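Local coordinates for protein phosphoribosylaminoimidazole-succinocarboxamide synthase (Pyrococcus horikoshii, PDB 3U55) that catalyses the ATP-dependent joining of L-aspartate to the carboxylate of CAIR, giving SAICAR in de novo purine biosynthesis, at residues A[197-202]-A[225-230]; A[40-45]-A[211-216]. All blocks are in the same frame, centred on the assembly; numbering follows the deposited sequence.

Interaction 1: residues A[197-202]-A[225-230]; sequences CRFWDA and KEIYER. With SO4 (sulfate ion), chain B.
Asp201 and Arg230 carry the polar half of this contact between strand 197-201 and helix 220-232. The Arg230 guanidinium meets Asp201 end-on, with NH1 and NH2 both bonded to OD1. NH1 lies 2.6 Å from Asp201 OD1, nearly along the C-O axis. NH2 is also 2.6 Å from Asp201 OD1 but comes from above the carboxylate plane. Both bonds are short and clearly bent, as two N-H groups converge on one oxygen. The two flat groups are steeply turned, their planes 75° apart. With chi1 at 173°, the Asp201 carboxylate is swung opposite its own backbone nitrogen, and its end comes nearer the helix. Its other oxygen, OD2, accepts from the backbone N of Thr204.

One helical turn back, Glu226 takes the side edge of the same guanidinium. Arg230 NE bonds to Glu226 OE1 at 3.1 Å. Arg230 NH2 meets the syn lone pair of Glu226 OE2 at 2.8 Å.

The apolar half buries about as much surface, through one side-chain pair. Ile227 CD1 sits 3.8 Å from Phe199 CB and equally close to Phe199 CD2, oblique to the ring. Phe56 and Leu52 of helix 45-62 extend this packing.

On the same strand, Arg198 takes its extended chain to a sulfate, with NH1 3.1 Å from O2.

Arg230 thus bridges two carboxylates, both near its guanidinium plane. This should fix the group's rotation and offset the like charges of Asp201 and Glu226.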
# COMPACT_ATOMS: atom_id res chain seq x y z
N CYS A 197 16.00 -5.91 11.39
CA CYS A 197 16.41 -6.56 10.15
C CYS A 197 16.10 -8.04 10.25
O CYS A 197 16.10 -8.61 11.34
CB CYS A 197 17.91 -6.42 9.92
SG CYS A 197 18.61 -4.76 9.91
N ARG A 198 15.85 -8.67 9.10
CA ARG A 198 15.93 -10.12 9.03
C ARG A 198 17.28 -10.54 8.46
O ARG A 198 17.67 -10.10 7.37
CB ARG A 198 14.76 -10.72 8.24
CG ARG A 198 13.47 -10.76 9.04
CD ARG A 198 12.34 -11.44 8.29
NE ARG A 198 11.13 -11.48 9.11
CZ ARG A 198 10.20 -10.53 9.12
NH1 ARG A 198 10.32 -9.46 8.34
NH2 ARG A 198 9.13 -10.64 9.90
N PHE A 199 17.99 -11.34 9.24
CA PHE A 199 19.32 -11.85 8.89
C PHE A 199 19.27 -13.38 8.87
O PHE A 199 18.92 -13.99 9.87
CB PHE A 199 20.35 -11.47 9.96
CG PHE A 199 20.60 -9.99 10.14
CD1 PHE A 199 20.81 -9.15 9.04
CD2 PHE A 199 20.71 -9.46 11.42
CE1 PHE A 199 21.09 -7.79 9.23
CE2 PHE A 199 20.99 -8.10 11.62
CZ PHE A 199 21.18 -7.27 10.53
N TRP A 200 19.62 -14.00 7.74
CA TRP A 200 19.69 -15.47 7.64
C TRP A 200 21.13 -15.92 7.41
O TRP A 200 21.87 -15.29 6.65
CB TRP A 200 18.82 -15.99 6.49
CG TRP A 200 17.34 -15.88 6.69
CD1 TRP A 200 16.67 -15.36 7.76
CD2 TRP A 200 16.33 -16.28 5.75
NE1 TRP A 200 15.31 -15.42 7.56
CE2 TRP A 200 15.08 -15.99 6.33
CE3 TRP A 200 16.36 -16.87 4.48
CZ2 TRP A 200 13.87 -16.25 5.68
CZ3 TRP A 200 15.15 -17.14 3.83
CH2 TRP A 200 13.93 -16.83 4.44
N ASP A 201 21.53 -17.02 8.05
CA ASP A 201 22.84 -17.60 7.74
C ASP A 201 22.85 -18.02 6.27
O ASP A 201 21.89 -18.62 5.79
CB ASP A 201 23.14 -18.81 8.63
CG ASP A 201 24.41 -19.53 8.22
OD1 ASP A 201 25.49 -18.93 8.33
OD2 ASP A 201 24.32 -20.68 7.76
N ALA A 202 23.93 -17.70 5.55
CA ALA A 202 24.01 -18.00 4.12
C ALA A 202 24.02 -19.50 3.83
O ALA A 202 23.44 -19.95 2.85
CB ALA A 202 25.23 -17.32 3.48
N LYS A 225 24.32 -12.76 19.45
CA LYS A 225 25.76 -12.88 19.68
C LYS A 225 26.47 -13.37 18.42
O LYS A 225 27.54 -12.87 18.07
CB LYS A 225 26.06 -13.86 20.82
CG LYS A 225 25.89 -13.30 22.22
CD LYS A 225 26.13 -14.40 23.26
CE LYS A 225 26.17 -13.85 24.67
NZ LYS A 225 26.38 -14.93 25.68
N GLU A 226 25.86 -14.35 17.76
CA GLU A 226 26.42 -14.97 16.56
C GLU A 226 26.60 -13.92 15.46
O GLU A 226 27.65 -13.85 14.83
CB GLU A 226 25.53 -16.11 16.07
CG GLU A 226 26.26 -17.42 15.81
CD GLU A 226 26.67 -17.60 14.36
OE1 GLU A 226 27.88 -17.49 14.06
OE2 GLU A 226 25.78 -17.86 13.52
N ILE A 227 25.57 -13.09 15.27
CA ILE A 227 25.64 -11.95 14.36
C ILE A 227 26.79 -11.03 14.74
O ILE A 227 27.62 -10.68 13.89
CB ILE A 227 24.30 -11.14 14.34
CG1 ILE A 227 23.20 -11.93 13.62
CG2 ILE A 227 24.49 -9.76 13.70
CD1 ILE A 227 23.41 -12.08 12.10
N TYR A 228 26.86 -10.66 16.02
CA TYR A 228 27.90 -9.77 16.51
C TYR A 228 29.29 -10.35 16.26
O TYR A 228 30.19 -9.64 15.81
CB TYR A 228 27.69 -9.45 18.00
CG TYR A 228 28.76 -8.55 18.59
CD1 TYR A 228 29.95 -9.09 19.09
CD2 TYR A 228 28.58 -7.17 18.65
CE1 TYR A 228 30.94 -8.27 19.63
CE2 TYR A 228 29.57 -6.34 19.20
CZ TYR A 228 30.74 -6.90 19.69
OH TYR A 228 31.73 -6.11 20.23
N GLU A 229 29.45 -11.64 16.56
CA GLU A 229 30.73 -12.33 16.41
C GLU A 229 31.17 -12.41 14.95
O GLU A 229 32.34 -12.18 14.64
CB GLU A 229 30.67 -13.74 17.01
CG GLU A 229 30.67 -13.77 18.53
CD GLU A 229 30.42 -15.15 19.10
OE1 GLU A 229 30.86 -16.15 18.48
OE2 GLU A 229 29.79 -15.25 20.18
N ARG A 230 30.23 -12.73 14.07
CA ARG A 230 30.51 -12.80 12.63
C ARG A 230 30.92 -11.46 12.05
O ARG A 230 31.79 -11.40 11.17
CB ARG A 230 29.31 -13.34 11.88
CG ARG A 230 29.13 -14.82 12.00
CD ARG A 230 28.43 -15.36 10.79
NE ARG A 230 27.55 -16.45 11.16
CZ ARG A 230 26.87 -17.19 10.29
NH1 ARG A 230 26.98 -16.95 8.98
NH2 ARG A 230 26.09 -18.16 10.72
S SO4 B . 7.06 -7.58 8.59
O1 SO4 B . 7.40 -8.47 7.49
O2 SO4 B . 8.15 -7.53 9.56
O3 SO4 B . 6.80 -6.25 8.03
O4 SO4 B . 5.87 -8.08 9.26

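Interaction 2: residues A[40-45]-A[211-216]; sequences ARFKGK and DVFRFD. With SO4 (sulfate ion), chain C.
This is a small, partly buried aromatic contact. It joins the end of strand 38-41, in the two-stranded sheet with 30-33, to the short helix 211-214. Phe42 and Phe213 form an offset edge-to-face pair. The edge of Phe42 is turned toward the face of Phe213, with ring centroids 5.4 Å apart and planes at 79°. The rim atom Phe42 CZ comes within 3.5 Å of Phe213 CD1, and Phe42 CE2 is nearly as close to the same atom. Phe213 reaches across because its CG is anti to the backbone N (chi1 166°).

Ala40 adds a methyl group. Its CB lies 3.7 Å from Phe213 CE1, oblique to that ring. Both Phe42 and Phe213 also pack on Leu220 of helix 220-232 and on Ala31 of strand 30-33. Lys38 makes a cation-pi contact with Phe213 and donates to its backbone O.

Phe42 opens a type II beta turn that ends at Lys45. Its carbonyl O accepts from Lys45 N at 3.0 Å, and Gly44 is the N-cap of helix 45-62.

The next residue after Phe213, Arg214, takes no part in the ring contact. Its extended chain brings NH1 to 3.1 Å from O1 of a sulfate, which lies at the edge of the guanidinium. NH2 bonds at 2.8 Å to Asp211 OD1, from above the carboxylate plane.

No hydrogen bond joins the two segments. Arg214 binds the sulfate and Asp211, and Asp211 also pairs with Arg198. The charges thus face other partners, and the join between the segments is purely apolar.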
# COMPACT_ATOMS: atom_id res chain seq x y z
N ALA A 40 9.03 -10.18 26.46
CA ALA A 40 10.09 -10.84 27.23
C ALA A 40 11.29 -9.90 27.38
O ALA A 40 11.41 -8.92 26.65
CB ALA A 40 10.51 -12.15 26.57
N ARG A 41 12.16 -10.21 28.34
CA ARG A 41 13.40 -9.47 28.53
C ARG A 41 14.59 -10.38 28.30
O ARG A 41 14.66 -11.49 28.85
CB ARG A 41 13.47 -8.89 29.94
CG ARG A 41 12.38 -7.88 30.28
CD ARG A 41 12.60 -7.26 31.66
NE ARG A 41 13.68 -6.27 31.67
CZ ARG A 41 14.93 -6.51 32.05
NH1 ARG A 41 15.29 -7.72 32.47
NH2 ARG A 41 15.83 -5.54 32.01
N PHE A 42 15.54 -9.92 27.48
CA PHE A 42 16.72 -10.71 27.15
C PHE A 42 17.98 -9.99 27.59
O PHE A 42 18.34 -8.95 27.03
CB PHE A 42 16.76 -11.01 25.65
CG PHE A 42 15.63 -11.86 25.17
CD1 PHE A 42 15.70 -13.25 25.27
CD2 PHE A 42 14.50 -11.29 24.60
CE1 PHE A 42 14.66 -14.05 24.82
CE2 PHE A 42 13.45 -12.08 24.15
CZ PHE A 42 13.53 -13.46 24.26
N LYS A 43 18.65 -10.55 28.60
CA LYS A 43 19.81 -9.91 29.21
C LYS A 43 20.95 -9.75 28.21
O LYS A 43 21.48 -10.74 27.69
CB LYS A 43 20.27 -10.69 30.45
CG LYS A 43 21.54 -10.15 31.12
CD LYS A 43 21.32 -8.80 31.78
CE LYS A 43 22.62 -8.29 32.40
NZ LYS A 43 22.44 -6.98 33.10
N GLY A 44 21.31 -8.50 27.95
CA GLY A 44 22.38 -8.18 27.01
C GLY A 44 21.91 -7.77 25.62
O GLY A 44 22.73 -7.35 24.80
N LYS A 45 20.61 -7.90 25.34
CA LYS A 45 20.09 -7.54 24.02
C LYS A 45 20.33 -6.06 23.69
O LYS A 45 20.72 -5.72 22.57
CB LYS A 45 18.60 -7.88 23.88
CG LYS A 45 18.02 -7.53 22.51
CD LYS A 45 16.57 -7.96 22.35
CE LYS A 45 15.60 -6.92 22.91
NZ LYS A 45 15.50 -5.68 22.08
N ASP A 211 13.10 -12.89 14.68
CA ASP A 211 12.20 -14.02 14.36
C ASP A 211 12.44 -15.23 15.28
O ASP A 211 11.55 -16.07 15.46
CB ASP A 211 12.32 -14.45 12.89
CG ASP A 211 11.46 -13.60 11.95
OD1 ASP A 211 10.55 -12.88 12.42
OD2 ASP A 211 11.68 -13.67 10.73
N VAL A 212 13.64 -15.31 15.85
CA VAL A 212 13.98 -16.33 16.84
C VAL A 212 13.10 -16.17 18.09
O VAL A 212 12.67 -17.15 18.69
CB VAL A 212 15.49 -16.28 17.19
CG1 VAL A 212 15.83 -17.12 18.43
CG2 VAL A 212 16.31 -16.75 16.00
N PHE A 213 12.82 -14.91 18.45
CA PHE A 213 11.89 -14.59 19.53
C PHE A 213 10.43 -14.69 19.08
O PHE A 213 9.61 -15.27 19.79
CB PHE A 213 12.19 -13.20 20.11
CG PHE A 213 11.10 -12.63 20.97
CD1 PHE A 213 10.73 -13.26 22.17
CD2 PHE A 213 10.44 -11.47 20.60
CE1 PHE A 213 9.72 -12.73 22.97
CE2 PHE A 213 9.43 -10.92 21.40
CZ PHE A 213 9.07 -11.56 22.58
N ARG A 214 10.12 -14.12 17.91
CA ARG A 214 8.75 -14.17 17.37
C ARG A 214 8.22 -15.60 17.29
O ARG A 214 7.06 -15.86 17.65
CB ARG A 214 8.68 -13.53 15.97
CG ARG A 214 8.71 -12.00 15.96
CD ARG A 214 8.38 -11.46 14.57
NE ARG A 214 8.64 -10.03 14.48
CZ ARG A 214 9.70 -9.49 13.87
NH1 ARG A 214 9.84 -8.17 13.85
NH2 ARG A 214 10.61 -10.25 13.27
N PHE A 215 9.05 -16.53 16.82
CA PHE A 215 8.58 -17.89 16.56
C PHE A 215 9.29 -18.99 17.35
O PHE A 215 9.24 -20.17 16.97
CB PHE A 215 8.62 -18.17 15.05
CG PHE A 215 7.83 -17.19 14.24
CD1 PHE A 215 6.44 -17.15 14.32
CD2 PHE A 215 8.48 -16.28 13.40
CE1 PHE A 215 5.70 -16.23 13.58
CE2 PHE A 215 7.75 -15.35 12.66
CZ PHE A 215 6.36 -15.33 12.75
N ASP A 216 9.93 -18.60 18.45
CA ASP A 216 10.64 -19.53 19.35
C ASP A 216 11.54 -20.51 18.59
O ASP A 216 11.43 -21.73 18.73
CB ASP A 216 9.65 -20.28 20.26
CG ASP A 216 8.77 -19.34 21.08
OD1 ASP A 216 9.18 -18.20 21.36
OD2 ASP A 216 7.65 -19.76 21.44
S SO4 C . 6.76 -6.93 15.66
O1 SO4 C . 8.06 -7.31 16.21
O2 SO4 C . 6.08 -6.06 16.61
O3 SO4 C . 6.98 -6.22 14.40
O4 SO4 C . 5.96 -8.14 15.43

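Interactions 1 and 2 have centres 14 Å apart, and their segments alternate along the chain. Helix 211-214 follows strand 197-201 and precedes helix 220-232, so it lies between the two halves of interaction 1 in sequence. The contacts meet directly where Arg198 NE forms a 2.8 Å salt bridge with Asp211 OD2. Asp211 therefore ties together Arg198 and Arg214, whose NH2 atoms are 3.7 Å apart. Each arginine binds its own sulfate, and the two sulfur atoms are 7.1 Å apart. The ions probably come from the crystallisation liquor. Their basic surroundings are consistent with sites for phosphate groups in an enzyme that uses ATP and a phosphoribosyl substrate.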